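Exosome complex component Rrp42 (Pyrococcus abyssi, PDB 2PO1) probably serves as a non-catalytic subunit of the archaeal RNA-degrading exosome, helping to structure the active site of its partner Rrp41. Local coordinates at residues M80-T85 and K134-V139; A167-V172 and E188-E193; V62-K67 and V139-H144. All coordinates share one frame; numbering follows the deposited sequence.

Contact 1. Residues M80-T85 and K134-V139; sequences MGVMTT and KIVRVV. With nucleotides of chain A.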
loop_
_atom_site.group_PDB
_atom_site.type_symbol
_atom_site.label_atom_id
_atom_site.label_comp_id
_atom_site.label_asym_id
_atom_site.label_seq_id
_atom_site.Cartn_x
_atom_site.Cartn_y
_atom_site.Cartn_z
ATOM N N MET C 80 20.695 -0.835 -23.270
ATOM C CA MET C 80 19.632 -1.812 -23.381
ATOM C C MET C 80 18.293 -1.164 -23.237
ATOM O O MET C 80 18.100 -0.294 -22.407
ATOM C CB MET C 80 19.829 -2.884 -22.336
ATOM C CG MET C 80 20.844 -3.939 -22.736
ATOM S SD MET C 80 21.363 -4.777 -21.210
ATOM C CE MET C 80 19.875 -5.446 -20.504
ATOM N N GLY C 81 17.376 -1.550 -24.100
ATOM C CA GLY C 81 16.014 -1.165 -23.910
ATOM C C GLY C 81 15.464 -1.858 -22.673
ATOM O O GLY C 81 16.179 -2.575 -21.954
ATOM N N VAL C 82 14.200 -1.616 -22.397
ATOM C CA VAL C 82 13.622 -2.068 -21.148
ATOM C C VAL C 82 12.520 -3.052 -21.444
ATOM O O VAL C 82 11.671 -2.861 -22.362
ATOM C CB VAL C 82 13.140 -0.870 -20.202
ATOM C CG1 VAL C 82 12.298 -1.402 -19.020
ATOM C CG2 VAL C 82 14.304 -0.090 -19.681
ATOM N N MET C 83 12.524 -4.138 -20.677
ATOM C CA MET C 83 11.401 -5.025 -20.763
ATOM C C MET C 83 10.923 -5.356 -19.371
ATOM O O MET C 83 11.708 -5.690 -18.432
ATOM C CB MET C 83 11.810 -6.299 -21.524
ATOM C CG MET C 83 10.668 -7.281 -21.747
ATOM S SD MET C 83 11.407 -8.840 -22.330
ATOM C CE MET C 83 11.443 -9.813 -20.828
ATOM N N THR C 84 9.615 -5.351 -19.228
ATOM C CA THR C 84 9.032 -5.655 -17.967
ATOM C C THR C 84 7.774 -6.495 -18.143
ATOM O O THR C 84 6.988 -6.277 -19.070
ATOM C CB THR C 84 8.789 -4.314 -17.164
ATOM O OG1 THR C 84 8.298 -4.646 -15.884
ATOM C CG2 THR C 84 7.787 -3.458 -17.850
ATOM N N THR C 85 7.631 -7.506 -17.279
ATOM C CA THR C 85 6.590 -8.496 -17.391
ATOM C C THR C 85 5.761 -8.475 -16.168
ATOM O O THR C 85 6.292 -8.475 -15.030
ATOM C CB THR C 85 7.266 -9.875 -17.576
ATOM O OG1 THR C 85 8.201 -9.749 -18.640
ATOM C CG2 THR C 85 6.269 -10.953 -17.920
ATOM N N LYS C 134 20.029 7.257 -22.502
ATOM C CA LYS C 134 19.039 8.331 -22.373
ATOM C C LYS C 134 17.643 7.989 -22.869
ATOM O O LYS C 134 16.663 8.395 -22.266
ATOM C CB LYS C 134 19.529 9.585 -23.111
ATOM C CG LYS C 134 20.932 10.025 -22.699
ATOM C CD LYS C 134 20.913 11.296 -21.827
ATOM C CE LYS C 134 20.666 11.040 -20.313
ATOM N NZ LYS C 134 21.085 12.270 -19.529
ATOM N N ILE C 135 17.536 7.293 -23.996
ATOM C CA ILE C 135 16.231 7.043 -24.575
ATOM C C ILE C 135 16.243 5.701 -25.218
ATOM O O ILE C 135 16.900 5.504 -26.229
ATOM C CB ILE C 135 15.810 8.070 -25.652
ATOM C CG1 ILE C 135 15.683 9.476 -25.054
ATOM C CG2 ILE C 135 14.492 7.588 -26.349
ATOM C CD1 ILE C 135 15.742 10.548 -26.036
ATOM N N VAL C 136 15.497 4.780 -24.615
ATOM C CA VAL C 136 15.359 3.447 -25.119
ATOM C C VAL C 136 13.868 3.101 -25.226
ATOM O O VAL C 136 12.984 3.780 -24.659
ATOM C CB VAL C 136 16.132 2.433 -24.247
ATOM C CG1 VAL C 136 17.549 2.904 -24.066
ATOM C CG2 VAL C 136 15.482 2.273 -22.894
ATOM N N ARG C 137 13.590 2.082 -26.014
ATOM C CA ARG C 137 12.280 1.520 -26.025
ATOM C C ARG C 137 12.041 0.777 -24.717
ATOM O O ARG C 137 12.930 0.065 -24.201
ATOM C CB ARG C 137 12.066 0.595 -27.228
ATOM C CG ARG C 137 10.742 0.971 -27.862
ATOM C CD ARG C 137 10.456 0.157 -29.034
ATOM N NE ARG C 137 10.995 0.695 -30.285
ATOM C CZ ARG C 137 10.431 1.662 -30.987
ATOM N NH1 ARG C 137 10.966 2.006 -32.140
ATOM N NH2 ARG C 137 9.347 2.291 -30.540
ATOM N N VAL C 138 10.847 0.995 -24.191
ATOM C CA VAL C 138 10.371 0.340 -22.983
ATOM C C VAL C 138 9.211 -0.535 -23.395
ATOM O O VAL C 138 8.233 -0.061 -23.975
ATOM C CB VAL C 138 9.998 1.394 -21.933
ATOM C CG1 VAL C 138 9.531 0.707 -20.634
ATOM C CG2 VAL C 138 11.201 2.206 -21.670
ATOM N N VAL C 139 9.349 -1.824 -23.128
ATOM C CA VAL C 139 8.354 -2.797 -23.551
ATOM C C VAL C 139 7.705 -3.424 -22.334
ATOM O O VAL C 139 8.385 -4.087 -21.519
ATOM C CB VAL C 139 9.004 -3.896 -24.459
ATOM C CG1 VAL C 139 7.979 -4.978 -24.817
ATOM C CG2 VAL C 139 9.534 -3.263 -25.730
ATOM P P A A 7 9.473 -2.162 -10.796
ATOM O OP1 A A 7 8.152 -2.423 -10.155
ATOM O OP2 A A 7 10.436 -1.207 -10.177
ATOM O "O5'" A A 7 10.097 -3.644 -11.001
ATOM C "C5'" A A 7 9.516 -4.512 -12.028
ATOM C "C4'" A A 7 10.456 -4.953 -13.158
ATOM O "O4'" A A 7 11.121 -3.862 -13.871
ATOM C "C3'" A A 7 11.619 -5.851 -12.719
ATOM O "O3'" A A 7 11.156 -7.157 -12.479
ATOM C "C2'" A A 7 12.497 -5.787 -13.971
ATOM O "O2'" A A 7 11.989 -6.524 -15.066
ATOM C "C1'" A A 7 12.433 -4.286 -14.255
ATOM N N9 A A 7 13.509 -3.537 -13.567
ATOM C C8 A A 7 13.386 -2.668 -12.510
ATOM N N7 A A 7 14.516 -2.143 -12.103
ATOM C C5 A A 7 15.469 -2.706 -12.943
ATOM C C6 A A 7 16.872 -2.545 -13.045
ATOM N N6 A A 7 17.572 -1.741 -12.245
ATOM N N1 A A 7 17.535 -3.247 -13.995
ATOM C C2 A A 7 16.827 -4.053 -14.811
ATOM N N3 A A 7 15.504 -4.282 -14.826
ATOM C C4 A A 7 14.870 -3.574 -13.853
#
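Val82 is held through both its backbone N and its O by the strand at 135-139. Its N donates to Arg137 O at 2.8 Å, and its O receives Val139 N at 2.7 Å. Thr84 N then continues the series to Val139 O at 2.9 Å. Between these bonds Met83 CA comes within 3.2 Å of the same Val139 O, a CA-H...O contact that gives this carbonyl a second donor.

Side-chain packing follows from the pairing. Val82 and Val138 run alongside each other from the same face of the sheet, and their CG1 methyls meet at 3.8 Å; in each valine CG1 is anti to the backbone N (chi1 169° and -178°), which brings the two methyls together. Val138 also packs on an adenine base of the bound RNA. Val136 leans over the glycine instead, its CG2 3.6 Å from Gly81 CA. On the opposite face, Met83 runs off toward Ile117 of helix 104-118.

Strand 82-89 is the outermost of its sheet within this chain, and the RNA lies beside it. Thr84 OG1 approaches C4' of nucleotide A7 of chain A at 3.5 Å, and the ribose O2' makes a weak hydrogen bond to Met83 O, which also accepts from Arg118. Parallel pairing of 82-85 with 135-139 thus forms the RNA-facing margin of the mixed sheet in the RNase PH fold.

Contact 2. Residues A167-V172 and E188-E193; sequences ARVPKV and EPLPVE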
loop_
_atom_site.group_PDB
_atom_site.type_symbol
_atom_site.label_atom_id
_atom_site.label_comp_id
_atom_site.label_asym_id
_atom_site.label_seq_id
_atom_site.Cartn_x
_atom_site.Cartn_y
_atom_site.Cartn_z
ATOM N N ALA C 167 4.140 -7.767 -32.288
ATOM C CA ALA C 167 4.211 -6.391 -31.923
ATOM C C ALA C 167 4.766 -5.639 -33.088
ATOM O O ALA C 167 5.651 -6.132 -33.809
ATOM C CB ALA C 167 5.075 -6.214 -30.704
ATOM N N ARG C 168 4.132 -4.505 -33.322
ATOM C CA ARG C 168 4.608 -3.509 -34.262
ATOM C C ARG C 168 4.609 -2.220 -33.474
ATOM O O ARG C 168 3.600 -1.829 -32.904
ATOM C CB ARG C 168 3.721 -3.414 -35.500
ATOM C CG ARG C 168 3.895 -4.616 -36.394
ATOM C CD ARG C 168 3.511 -4.397 -37.799
ATOM N NE ARG C 168 4.412 -3.460 -38.516
ATOM C CZ ARG C 168 5.503 -3.792 -39.220
ATOM N NH1 ARG C 168 5.932 -5.060 -39.319
ATOM N NH2 ARG C 168 6.204 -2.820 -39.801
ATOM N N VAL C 169 5.761 -1.575 -33.469
ATOM C CA VAL C 169 6.033 -0.429 -32.640
ATOM C C VAL C 169 6.424 0.709 -33.585
ATOM O O VAL C 169 6.921 0.443 -34.686
ATOM C CB VAL C 169 7.154 -0.771 -31.608
ATOM C CG1 VAL C 169 6.663 -1.893 -30.644
ATOM C CG2 VAL C 169 8.429 -1.205 -32.321
ATOM N N PRO C 170 6.155 1.970 -33.182
ATOM C CA PRO C 170 6.493 3.140 -34.003
ATOM C C PRO C 170 7.980 3.139 -34.313
ATOM O O PRO C 170 8.792 2.935 -33.397
ATOM C CB PRO C 170 6.169 4.332 -33.100
ATOM C CG PRO C 170 5.225 3.790 -32.051
ATOM C CD PRO C 170 5.524 2.338 -31.896
ATOM N N LYS C 171 8.325 3.304 -35.596
ATOM C CA LYS C 171 9.699 3.591 -35.978
ATOM C C LYS C 171 10.093 4.888 -35.278
ATOM O O LYS C 171 9.331 5.857 -35.228
ATOM C CB LYS C 171 9.845 3.798 -37.483
ATOM C CG LYS C 171 9.851 2.530 -38.296
ATOM C CD LYS C 171 10.793 2.638 -39.457
ATOM C CE LYS C 171 11.034 1.306 -40.181
ATOM N NZ LYS C 171 11.723 0.257 -39.363
ATOM N N VAL C 172 11.296 4.900 -34.744
ATOM C CA VAL C 172 11.729 6.039 -33.964
ATOM C C VAL C 172 13.049 6.484 -34.572
ATOM O O VAL C 172 13.906 5.667 -34.878
ATOM C CB VAL C 172 11.817 5.665 -32.455
ATOM C CG1 VAL C 172 12.706 6.599 -31.698
ATOM C CG2 VAL C 172 10.440 5.698 -31.849
ATOM N N GLU C 188 7.499 -1.041 -36.990
ATOM C CA GLU C 188 8.447 -2.078 -37.330
ATOM C C GLU C 188 8.266 -3.106 -36.286
ATOM O O GLU C 188 7.731 -2.804 -35.220
ATOM C CB GLU C 188 9.864 -1.513 -37.248
ATOM C CG GLU C 188 10.030 -0.682 -36.003
ATOM C CD GLU C 188 11.434 -0.278 -35.719
ATOM O OE1 GLU C 188 11.744 -0.222 -34.536
ATOM O OE2 GLU C 188 12.215 0.014 -36.644
ATOM N N PRO C 189 8.739 -4.328 -36.537
ATOM C CA PRO C 189 8.636 -5.282 -35.436
ATOM C C PRO C 189 9.606 -4.947 -34.324
ATOM O O PRO C 189 10.482 -4.088 -34.493
ATOM C CB PRO C 189 9.096 -6.595 -36.054
ATOM C CG PRO C 189 9.063 -6.344 -37.571
ATOM C CD PRO C 189 9.335 -4.916 -37.747
ATOM N N LEU C 190 9.484 -5.663 -33.229
ATOM C CA LEU C 190 10.391 -5.495 -32.092
ATOM C C LEU C 190 11.560 -6.417 -32.445
ATOM O O LEU C 190 11.415 -7.248 -33.342
ATOM C CB LEU C 190 9.657 -5.942 -30.836
ATOM C CG LEU C 190 9.448 -5.108 -29.560
ATOM C CD1 LEU C 190 9.729 -3.654 -29.627
ATOM C CD2 LEU C 190 8.078 -5.486 -28.864
ATOM N N PRO C 191 12.749 -6.214 -31.845
ATOM C CA PRO C 191 13.766 -7.158 -32.322
ATOM C C PRO C 191 13.609 -8.504 -31.628
ATOM O O PRO C 191 14.304 -8.774 -30.648
ATOM C CB PRO C 191 15.082 -6.455 -31.969
ATOM C CG PRO C 191 14.735 -5.577 -30.782
ATOM C CD PRO C 191 13.296 -5.201 -30.913
ATOM N N VAL C 192 12.660 -9.317 -32.106
ATOM C CA VAL C 192 12.412 -10.614 -31.510
ATOM C C VAL C 192 13.234 -11.644 -32.277
ATOM O O VAL C 192 13.033 -11.883 -33.477
ATOM C CB VAL C 192 10.926 -11.038 -31.516
ATOM C CG1 VAL C 192 10.757 -12.319 -30.719
ATOM C CG2 VAL C 192 10.021 -9.945 -30.932
ATOM N N GLU C 193 14.159 -12.269 -31.577
ATOM C CA GLU C 193 15.129 -13.098 -32.255
ATOM C C GLU C 193 15.087 -14.555 -31.909
ATOM O O GLU C 193 15.623 -15.374 -32.628
ATOM C CB GLU C 193 16.475 -12.532 -31.963
ATOM C CG GLU C 193 16.470 -11.114 -32.380
ATOM C CD GLU C 193 17.805 -10.477 -32.284
ATOM O OE1 GLU C 193 18.659 -11.028 -31.576
ATOM O OE2 GLU C 193 17.980 -9.415 -32.911
HETATM O O HOH W 1 7.753 -7.583 -33.050
#
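Lys171 and Glu188 form the one salt bridge between the two segments: NZ lies 2.8 Å from OE2 and uses the anti lone pair of that oxygen, the one turned away from OE1. The lysine chain is bent at chi2 and chi4, which brings Lys171 NZ back to 3.3 Å from Glu188 CB. Glu188 CG sits between its own backbone N and carbonyl carbon (chi1 44°), and from there the extended chain carries the carboxylate along Val169 and Lys171. OE1 makes a long, weak ion pair with Arg137.

Backbone bonds pair Val169 with Glu188 in both directions. Val169 N reaches Glu188 O at 2.9 Å almost straight, whereas the return bond from Glu188 N to Val169 O is more bent, 145° at the hydrogen. A water adds a further link, donating to Ala167 O and accepting from Leu190 N at 2.6 Å.

The flat guanidinium of Arg168 has one face laid over the Glu188-Pro189 peptide, with Glu188 C 4.0 Å above its plane, while NE bonds to Thr187. Apolar contact comes from the forked end of Leu190: CD1 meets Val169 CG1 at 3.7 Å and CD2 meets Ala167 CB at 3.6 Å.

With an alanine at Glu188, Lys171 would probably be left without its carboxylate mate and free to swing away from the strand.

Strand 168-174 is the middle of a three-stranded antiparallel sheet, flanked by 181-184 and 186-189. The buried Leu190 packs against Leu164 of helix 152-166 and Val139 of strand 135-147.

Contact 3. Residues V62-K67 and V139-H144; sequences VLVGIK and VFIDVH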
loop_
_atom_site.group_PDB
_atom_site.type_symbol
_atom_site.label_atom_id
_atom_site.label_comp_id
_atom_site.label_asym_id
_atom_site.label_seq_id
_atom_site.Cartn_x
_atom_site.Cartn_y
_atom_site.Cartn_z
ATOM N N VAL C 62 -5.339 -16.893 -21.815
ATOM C CA VAL C 62 -4.639 -15.757 -21.309
ATOM C C VAL C 62 -4.421 -14.758 -22.437
ATOM O O VAL C 62 -4.213 -15.145 -23.579
ATOM C CB VAL C 62 -3.320 -16.150 -20.636
ATOM C CG1 VAL C 62 -3.321 -17.571 -20.124
ATOM C CG2 VAL C 62 -2.217 -15.854 -21.477
ATOM N N LEU C 63 -4.578 -13.478 -22.136
ATOM C CA LEU C 63 -4.344 -12.437 -23.115
ATOM C C LEU C 63 -3.108 -11.753 -22.718
ATOM O O LEU C 63 -2.971 -11.321 -21.527
ATOM C CB LEU C 63 -5.384 -11.344 -22.919
ATOM C CG LEU C 63 -6.078 -10.686 -24.085
ATOM C CD1 LEU C 63 -6.878 -9.395 -23.643
ATOM C CD2 LEU C 63 -5.230 -10.552 -25.422
ATOM N N VAL C 64 -2.247 -11.495 -23.687
ATOM C CA VAL C 64 -1.092 -10.662 -23.402
ATOM C C VAL C 64 -1.109 -9.509 -24.330
ATOM O O VAL C 64 -1.408 -9.645 -25.548
ATOM C CB VAL C 64 0.259 -11.455 -23.599
ATOM C CG1 VAL C 64 1.497 -10.513 -23.521
ATOM C CG2 VAL C 64 0.321 -12.466 -22.583
ATOM N N GLY C 65 -0.854 -8.344 -23.761
ATOM C CA GLY C 65 -0.767 -7.122 -24.571
ATOM C C GLY C 65 0.652 -6.614 -24.449
ATOM O O GLY C 65 1.265 -6.748 -23.382
ATOM N N ILE C 66 1.199 -6.086 -25.553
ATOM C CA ILE C 66 2.513 -5.455 -25.543
ATOM C C ILE C 66 2.284 -4.013 -25.762
ATOM O O ILE C 66 1.588 -3.635 -26.686
ATOM C CB ILE C 66 3.434 -5.982 -26.687
ATOM C CG1 ILE C 66 3.579 -7.511 -26.616
ATOM C CG2 ILE C 66 4.757 -5.253 -26.674
ATOM C CD1 ILE C 66 4.284 -8.089 -25.397
ATOM N N LYS C 67 2.763 -3.190 -24.843
ATOM C CA LYS C 67 2.729 -1.760 -25.078
ATOM C C LYS C 67 4.117 -1.281 -24.900
ATOM O O LYS C 67 4.768 -1.678 -23.943
ATOM C CB LYS C 67 1.925 -1.037 -23.999
ATOM C CG LYS C 67 0.547 -1.504 -23.807
ATOM C CD LYS C 67 -0.273 -0.963 -24.905
ATOM C CE LYS C 67 -0.659 0.450 -24.503
ATOM N NZ LYS C 67 -1.391 0.975 -25.632
ATOM N N VAL C 139 9.349 -1.824 -23.128
ATOM C CA VAL C 139 8.354 -2.797 -23.551
ATOM C C VAL C 139 7.705 -3.424 -22.334
ATOM O O VAL C 139 8.385 -4.087 -21.519
ATOM C CB VAL C 139 9.004 -3.896 -24.459
ATOM C CG1 VAL C 139 7.979 -4.978 -24.817
ATOM C CG2 VAL C 139 9.534 -3.263 -25.730
ATOM N N PHE C 140 6.417 -3.162 -22.191
ATOM C CA PHE C 140 5.576 -3.801 -21.178
ATOM C C PHE C 140 4.866 -5.049 -21.722
ATOM O O PHE C 140 4.075 -4.993 -22.690
ATOM C CB PHE C 140 4.517 -2.812 -20.638
ATOM C CG PHE C 140 5.078 -1.606 -20.026
ATOM C CD1 PHE C 140 5.344 -0.487 -20.795
ATOM C CD2 PHE C 140 5.333 -1.554 -18.657
ATOM C CE1 PHE C 140 5.868 0.672 -20.192
ATOM C CE2 PHE C 140 5.867 -0.391 -18.065
ATOM C CZ PHE C 140 6.115 0.706 -18.827
ATOM N N ILE C 141 5.171 -6.177 -21.104
ATOM C CA ILE C 141 4.514 -7.397 -21.408
ATOM C C ILE C 141 3.454 -7.518 -20.320
ATOM O O ILE C 141 3.772 -7.738 -19.150
ATOM C CB ILE C 141 5.419 -8.598 -21.371
ATOM C CG1 ILE C 141 6.624 -8.364 -22.272
ATOM C CG2 ILE C 141 4.603 -9.833 -21.743
ATOM C CD1 ILE C 141 7.567 -9.523 -22.303
ATOM N N ASP C 142 2.208 -7.257 -20.699
ATOM C CA ASP C 142 1.163 -7.226 -19.689
ATOM C C ASP C 142 0.283 -8.446 -19.931
ATOM O O ASP C 142 -0.322 -8.630 -21.034
ATOM C CB ASP C 142 0.384 -5.922 -19.696
ATOM C CG ASP C 142 1.131 -4.812 -19.068
ATOM O OD1 ASP C 142 1.375 -3.806 -19.773
ATOM O OD2 ASP C 142 1.577 -4.949 -17.901
ATOM N N VAL C 143 0.241 -9.301 -18.920
ATOM C CA VAL C 143 -0.378 -10.621 -19.076
ATOM C C VAL C 143 -1.623 -10.534 -18.242
ATOM O O VAL C 143 -1.539 -10.275 -17.011
ATOM C CB VAL C 143 0.420 -11.765 -18.480
ATOM C CG1 VAL C 143 -0.408 -13.079 -18.634
ATOM C CG2 VAL C 143 1.855 -11.862 -19.101
ATOM N N HIS C 144 -2.759 -10.681 -18.927
ATOM C CA HIS C 144 -4.042 -10.698 -18.331
ATOM C C HIS C 144 -4.588 -12.128 -18.411
ATOM O O HIS C 144 -5.055 -12.595 -19.496
ATOM C CB HIS C 144 -4.951 -9.749 -19.114
ATOM C CG HIS C 144 -5.726 -8.822 -18.251
ATOM N ND1 HIS C 144 -5.118 -7.942 -17.392
ATOM C CD2 HIS C 144 -7.056 -8.566 -18.176
ATOM C CE1 HIS C 144 -6.041 -7.244 -16.758
ATOM N NE2 HIS C 144 -7.218 -7.567 -17.257
#
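Val64 and Ile66 pack on Ile141 and Val143 along one face of an antiparallel pair at the heart of the mixed sheet of the RNase PH fold. Six backbone hydrogen bonds tie the strands, two each for Leu63 with His144, Gly65 with Asp142 and Lys67 with Phe140; Val64 and Ile66 sit at the non-hydrogen-bonded positions between them.

Val64 can be followed outward. Its CB lies 3.9 Å from Asp142 O, above the backbone of the partner strand. CG1, anti to the backbone N (chi1 171°), drops beside Ile141 and meets its CG2 at 3.6 Å, with Asp142 O equally near, while CG2 turns the other way to Val143 CG2 at 3.9 Å. The two methyls thus have different apolar neighbours on the opposing strand, and helix 152-166 covers the valine through Ala159. Ile66 repeats the pattern a step further: its CG2 reaches Val139 CG1 at 3.7 Å, and its CD1 lies alongside Ile141 CG1.

The other face carries polar groups to another protein chain of the assembly. Asp142 OD2 pairs with a basic side chain of that chain, Lys67 NZ makes hydrogen bonds to the backbone of that other chain, and His144 NE2 bonds to one of its acidic side chains. Phe140 packs on a sugar of the bound RNA. Its ring also presents an edge to its own sheet: Lys67 O lies in the ring plane, 3.4 Å from Phe140 CD1.

Strand 135-147 joins contacts 1 and 3: Val139 belongs to both, and the strand lies between 82-89, its parallel partner, and 60-71, its antiparallel one. The two contacts meet again where Thr84 O accepts Ile141 N at 2.7 Å, continuing the parallel pairing. Contact 2, its centre about 12 Å from that of contact 1 and 15 Å from that of contact 3, belongs to a separate small sheet. Arg137 connects it to contact 1, its NH1 2.7 Å from Pro170 O, while Leu190 CD2 reaches contact 3 at Ile66 CG2, 4.0 Å away. RNA lies against contact 1 and reaches contact 3 at Phe140, but the nearest atom of contact 2 is about 14 Å from the RNA.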